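Local coordinates for protein (S)-imine reductase (Streptomyces sp. GF3546, PDB 4OQY) that reduces imines to amines with S selectivity, and probably draws the hydride from NADPH held by its Rossmann-fold domain, at residues B[130-135]-B[152-157]; B[5-10]-B[61-66]. All coordinates share one frame; numbering follows the deposited sequence.

Contact 1: B[130-135]-B[152-157]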
loop_
_atom_site.group_PDB
_atom_site.type_symbol
_atom_site.label_atom_id
_atom_site.label_comp_id
_atom_site.label_asym_id
_atom_site.label_seq_id
_atom_site.Cartn_x
_atom_site.Cartn_y
_atom_site.Cartn_z
ATOM N N GLU B 130 11.554 -3.281 18.680
ATOM C CA GLU B 130 11.450 -3.427 17.237
ATOM C C GLU B 130 11.547 -2.071 16.482
ATOM O O GLU B 130 11.472 -2.026 15.259
ATOM C CB GLU B 130 10.212 -4.274 16.883
ATOM C CG GLU B 130 10.411 -5.781 17.163
ATOM C CD GLU B 130 9.187 -6.545 17.710
ATOM O OE1 GLU B 130 8.181 -6.649 16.973
ATOM O OE2 GLU B 130 9.239 -7.101 18.852
ATOM N N SER B 131 11.786 -0.981 17.207
ATOM C CA SER B 131 11.886 0.338 16.596
ATOM C C SER B 131 13.255 0.596 16.011
ATOM O O SER B 131 14.263 0.167 16.561
ATOM C CB SER B 131 11.579 1.399 17.627
ATOM O OG SER B 131 10.258 1.170 18.003
ATOM N N SER B 132 13.278 1.337 14.903
ATOM C CA SER B 132 14.541 1.646 14.236
ATOM C C SER B 132 14.528 3.050 13.622
ATOM O O SER B 132 13.462 3.629 13.403
ATOM C CB SER B 132 14.850 0.572 13.194
ATOM O OG SER B 132 16.181 0.694 12.732
ATOM N N THR B 133 15.734 3.596 13.465
ATOM C CA THR B 133 15.979 4.895 12.875
ATOM C C THR B 133 17.128 4.733 11.883
ATOM O O THR B 133 18.166 4.139 12.198
ATOM C CB THR B 133 16.360 5.943 13.954
ATOM O OG1 THR B 133 15.262 6.124 14.862
ATOM C CG2 THR B 133 16.726 7.317 13.343
ATOM N N TYR B 134 16.936 5.266 10.687
ATOM C CA TYR B 134 18.026 5.406 9.701
ATOM C C TYR B 134 18.979 6.513 10.110
ATOM O O TYR B 134 18.530 7.597 10.473
ATOM C CB TYR B 134 17.467 5.775 8.337
ATOM C CG TYR B 134 16.410 4.843 7.807
ATOM C CD1 TYR B 134 16.741 3.574 7.384
ATOM C CD2 TYR B 134 15.093 5.251 7.683
ATOM C CE1 TYR B 134 15.789 2.729 6.864
ATOM C CE2 TYR B 134 14.119 4.392 7.194
ATOM C CZ TYR B 134 14.484 3.145 6.780
ATOM O OH TYR B 134 13.560 2.278 6.277
ATOM N N TYR B 135 20.288 6.269 10.006
ATOM C CA TYR B 135 21.289 7.296 10.296
ATOM C C TYR B 135 22.263 7.410 9.148
ATOM O O TYR B 135 22.598 6.408 8.510
ATOM C CB TYR B 135 22.059 6.994 11.588
ATOM C CG TYR B 135 21.267 7.321 12.820
ATOM C CD1 TYR B 135 21.104 8.635 13.237
ATOM C CD2 TYR B 135 20.643 6.309 13.556
ATOM C CE1 TYR B 135 20.356 8.930 14.361
ATOM C CE2 TYR B 135 19.884 6.604 14.660
ATOM C CZ TYR B 135 19.746 7.903 15.072
ATOM O OH TYR B 135 18.980 8.168 16.187
ATOM N N LEU B 152 17.123 5.224 22.036
ATOM C CA LEU B 152 15.832 5.584 21.465
ATOM C C LEU B 152 15.246 4.468 20.596
ATOM O O LEU B 152 14.045 4.164 20.656
ATOM C CB LEU B 152 15.976 6.882 20.646
ATOM C CG LEU B 152 16.472 8.106 21.424
ATOM C CD1 LEU B 152 16.558 9.318 20.510
ATOM C CD2 LEU B 152 15.566 8.414 22.602
ATOM N N THR B 153 16.087 3.922 19.730
ATOM C CA THR B 153 15.682 2.933 18.743
ATOM C C THR B 153 16.961 2.193 18.352
ATOM O O THR B 153 18.055 2.675 18.620
ATOM C CB THR B 153 15.104 3.588 17.439
ATOM O OG1 THR B 153 16.129 4.316 16.732
ATOM C CG2 THR B 153 13.914 4.537 17.678
ATOM N N ASN B 154 16.842 1.074 17.662
ATOM C CA ASN B 154 17.983 0.564 16.908
ATOM C C ASN B 154 18.478 1.715 15.983
ATOM O O ASN B 154 17.677 2.538 15.515
ATOM C CB ASN B 154 17.568 -0.696 16.112
ATOM C CG ASN B 154 18.660 -1.217 15.151
ATOM O OD1 ASN B 154 19.413 -2.129 15.500
ATOM N ND2 ASN B 154 18.738 -0.654 13.942
ATOM N N ALA B 155 19.790 1.774 15.777
ATOM C CA ALA B 155 20.427 2.845 15.007
ATOM C C ALA B 155 21.038 2.209 13.777
ATOM O O ALA B 155 22.006 1.462 13.880
ATOM C CB ALA B 155 21.486 3.508 15.859
ATOM N N ASP B 156 20.437 2.449 12.619
ATOM C CA ASP B 156 20.791 1.702 11.440
ATOM C C ASP B 156 21.566 2.653 10.542
ATOM O O ASP B 156 20.964 3.479 9.873
ATOM C CB ASP B 156 19.527 1.172 10.760
ATOM C CG ASP B 156 19.819 0.410 9.483
ATOM O OD1 ASP B 156 20.997 0.215 9.118
ATOM O OD2 ASP B 156 18.853 -0.013 8.822
ATOM N N TYR B 157 22.897 2.553 10.586
ATOM C CA TYR B 157 23.797 3.425 9.813
ATOM C C TYR B 157 23.810 3.010 8.350
ATOM O O TYR B 157 24.053 1.847 8.033
ATOM C CB TYR B 157 25.227 3.392 10.369
ATOM C CG TYR B 157 26.201 4.300 9.621
ATOM C CD1 TYR B 157 26.251 5.662 9.896
ATOM C CD2 TYR B 157 27.092 3.788 8.676
ATOM C CE1 TYR B 157 27.132 6.503 9.226
ATOM C CE2 TYR B 157 27.985 4.622 8.004
ATOM C CZ TYR B 157 28.005 5.981 8.293
ATOM O OH TYR B 157 28.876 6.835 7.647
HETATM O O HOH W 1 16.472 0.122 10.045
HETATM O O HOH W 2 18.060 6.061 17.563
#
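Thr153 sits just before strand 154-157 and meets Thr133 of the neighbouring parallel strand through their hydroxyls. Its CB packs on the backbone O of Ser131. CG2 lies anti to its own carbonyl carbon and rests 3.9 Å from CB of Ser131, with OG1 of Thr133 close by. The hydroxyl is held between the backbone N and the carbonyl carbon (chi1 66°), and this turns OG1 to the adjacent strand. There it accepts from OG1 of Thr133 at 2.7 Å, the two side chains crossing at about a right angle. It also donates to O of Asn154, over the face of that carbonyl group opposite the one reached by Thr133 N. A water donates a hydrogen bond to Thr153 OG1 and is hydrogen-bonded to OH of Tyr135, in the plane of the tyrosine ring. Thr153 OG1 thus has three polar partners.

The backbone bonds, donor first, are Asn154 N to Ser131 O (2.9 Å), Thr133 N to Asn154 O, Asp156 N to Thr133 O and Tyr135 N to Asp156 O (2.9 Å). The Tyr135 ring has CG2 of Thr133 over one face, and its CE2 meets CB of Ala155 at 3.7 Å. On the other side of the sheet, ND2 of Asn154 donates to OG of Ser132 at 3.1 Å; the hydroxyl oxygen lies 22° out of the amide plane of Asn154. A second water links Ser132 OG to OD2 of Asp156. OD2 is also hydrogen-bonded to Tyr203 OH of the second subunit, and OD1 forms a salt bridge with Arg158.

The two strands and helix 139-149 form a beta-alpha-beta unit. The helix covers the side of Tyr135, Ala155 and Tyr157. Helix 163-192 packs on Tyr134, strand 113-119 pairs antiparallel with the other edge of strand 132-136, and strand 154-157 ends the sheet within the chain.

Contact 2: B[5-10]-B[61-66]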
loop_
_atom_site.group_PDB
_atom_site.type_symbol
_atom_site.label_atom_id
_atom_site.label_comp_id
_atom_site.label_asym_id
_atom_site.label_seq_id
_atom_site.Cartn_x
_atom_site.Cartn_y
_atom_site.Cartn_z
ATOM N N SER B 5 25.010 12.138 29.000
ATOM C CA SER B 5 23.920 13.080 29.053
ATOM C C SER B 5 23.702 13.678 27.662
ATOM O O SER B 5 24.577 13.625 26.796
ATOM C CB SER B 5 24.167 14.145 30.106
ATOM O OG SER B 5 25.492 14.578 30.012
ATOM N N VAL B 6 22.527 14.245 27.455
ATOM C CA VAL B 6 22.100 14.656 26.109
ATOM C C VAL B 6 21.126 15.816 26.157
ATOM O O VAL B 6 20.466 16.028 27.154
ATOM C CB VAL B 6 21.463 13.444 25.392
ATOM C CG1 VAL B 6 20.294 12.905 26.186
ATOM C CG2 VAL B 6 21.036 13.774 23.971
ATOM N N THR B 7 21.098 16.614 25.091
ATOM C CA THR B 7 20.147 17.691 24.979
ATOM C C THR B 7 19.118 17.294 23.931
ATOM O O THR B 7 19.472 16.716 22.892
ATOM C CB THR B 7 20.855 19.010 24.587
ATOM O OG1 THR B 7 21.627 19.479 25.699
ATOM C CG2 THR B 7 19.858 20.084 24.184
ATOM N N VAL B 8 17.854 17.586 24.215
ATOM C CA VAL B 8 16.780 17.425 23.267
ATOM C C VAL B 8 16.103 18.796 23.088
ATOM O O VAL B 8 15.615 19.402 24.048
ATOM C CB VAL B 8 15.749 16.357 23.703
ATOM C CG1 VAL B 8 14.610 16.253 22.686
ATOM C CG2 VAL B 8 16.423 14.993 23.882
ATOM N N ILE B 9 16.073 19.252 21.846
ATOM C CA ILE B 9 15.376 20.490 21.454
ATOM C C ILE B 9 14.139 20.142 20.613
ATOM O O ILE B 9 14.251 19.451 19.594
ATOM C CB ILE B 9 16.336 21.397 20.656
ATOM C CG1 ILE B 9 17.442 21.927 21.582
ATOM C CG2 ILE B 9 15.602 22.568 19.989
ATOM C CD1 ILE B 9 18.527 22.690 20.828
ATOM N N GLY B 10 12.966 20.646 21.003
ATOM C CA GLY B 10 11.721 20.252 20.340
ATOM C C GLY B 10 11.008 19.232 21.225
ATOM O O GLY B 10 11.441 18.091 21.324
ATOM N N GLU B 61 27.465 17.794 24.392
ATOM C CA GLU B 61 28.026 17.623 23.052
ATOM C C GLU B 61 26.937 17.166 22.077
ATOM O O GLU B 61 26.848 17.670 20.946
ATOM C CB GLU B 61 29.187 16.610 23.064
ATOM C CG GLU B 61 29.858 16.459 21.708
ATOM C CD GLU B 61 30.992 15.461 21.707
ATOM O OE1 GLU B 61 31.033 14.592 22.591
ATOM O OE2 GLU B 61 31.826 15.528 20.793
ATOM N N LEU B 62 26.113 16.212 22.517
ATOM C CA LEU B 62 25.094 15.609 21.663
ATOM C C LEU B 62 23.754 16.306 21.785
ATOM O O LEU B 62 23.123 16.302 22.852
ATOM C CB LEU B 62 24.890 14.139 21.989
ATOM C CG LEU B 62 23.955 13.416 21.025
ATOM C CD1 LEU B 62 24.576 13.323 19.648
ATOM C CD2 LEU B 62 23.647 12.027 21.541
ATOM N N ILE B 63 23.352 16.915 20.671
ATOM C CA ILE B 63 22.146 17.704 20.562
ATOM C C ILE B 63 21.202 16.999 19.601
ATOM O O ILE B 63 21.459 16.923 18.399
ATOM C CB ILE B 63 22.457 19.106 19.971
ATOM C CG1 ILE B 63 23.645 19.754 20.707
ATOM C CG2 ILE B 63 21.217 19.979 19.984
ATOM C CD1 ILE B 63 23.470 20.001 22.196
ATOM N N VAL B 64 20.097 16.516 20.135
ATOM C CA VAL B 64 19.070 15.844 19.365
ATOM C C VAL B 64 17.950 16.809 19.062
ATOM O O VAL B 64 17.354 17.408 19.975
ATOM C CB VAL B 64 18.449 14.690 20.173
ATOM C CG1 VAL B 64 17.309 14.041 19.389
ATOM C CG2 VAL B 64 19.528 13.679 20.514
ATOM N N LEU B 65 17.645 16.939 17.782
ATOM C CA LEU B 65 16.600 17.833 17.323
ATOM C C LEU B 65 15.429 17.019 16.839
ATOM O O LEU B 65 15.572 16.116 16.003
ATOM C CB LEU B 65 17.079 18.701 16.148
ATOM C CG LEU B 65 18.379 19.498 16.265
ATOM C CD1 LEU B 65 18.602 20.238 14.961
ATOM C CD2 LEU B 65 18.413 20.477 17.424
ATOM N N SER B 66 14.265 17.353 17.371
ATOM C CA SER B 66 13.020 16.746 16.953
ATOM C C SER B 66 12.044 17.857 16.627
ATOM O O SER B 66 11.225 18.242 17.468
ATOM C CB SER B 66 12.459 15.888 18.078
ATOM O OG SER B 66 11.388 15.131 17.579
HETATM O O HOH W 3 26.443 14.738 24.945
#
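The centre of the Rossmann-type sheet is formed here, where strand 6-9 runs parallel to strand 62-65. Val6 and Leu62 meet at the start of the pair, CG2 of Val6 lying 4.0 Å from CD2 of Leu62. The same CG2 touches CG2 of Val64 at 3.8 Å, and the two valines cross obliquely. On the face opposite Val8 and Val64, Thr7 and Ile63 lie side by side. CD1 of Ile63 reaches CB of Thr7 at 3.7 Å, because CG1 is anti to the carbonyl carbon (chi1 -49°) and the chain then bends back. CD1 of Ile9 meets CG2 of Ile63 at 3.9 Å, and CD2 of Leu65 packs on CB of Ile9. The hydroxyl of Thr7 is bonded to Ala56 and Asn60.

Four nearly straight backbone bonds join the strands: Thr7 N to Leu62 O, Val64 N to Thr7 O, Ile9 N to Val64 O and Ser66 N to Ile9 O (3.1 Å). Before them, a water bridges O of Ser5 and N of Leu62. Helix 13-24 covers Val6 and Val8.

At the far end, Gly10 lies beside Ser66, and its CA makes a CH contact to Ser66 O. Its positive phi (102°) suits glycine. Gly10 opens a GxGxxG pattern whose Gly12 binds NADPH, an arrangement typical of the dinucleotide-binding Rossmann fold.

Overall arrangement
From the N terminus, strand 6-9 comes first. Helix 13-24, strand 29-32 and further short elements follow before strand 62-65 returns beside it. Contact 2 closes this loop, with 50 residues between its segments. The chain then adds strands 88-91 and 113-119. Contact 1 opens at 130-135 and closes after helix 139-149, over only 16 residues. The two loops are in series and neither nest nor cross. Both contacts belong to one mixed sheet: contact 2 lies in its middle, contact 1 at the 154-157 end. Their centres are 16 Å apart, and their nearest atoms, about 5 Å apart, do not touch.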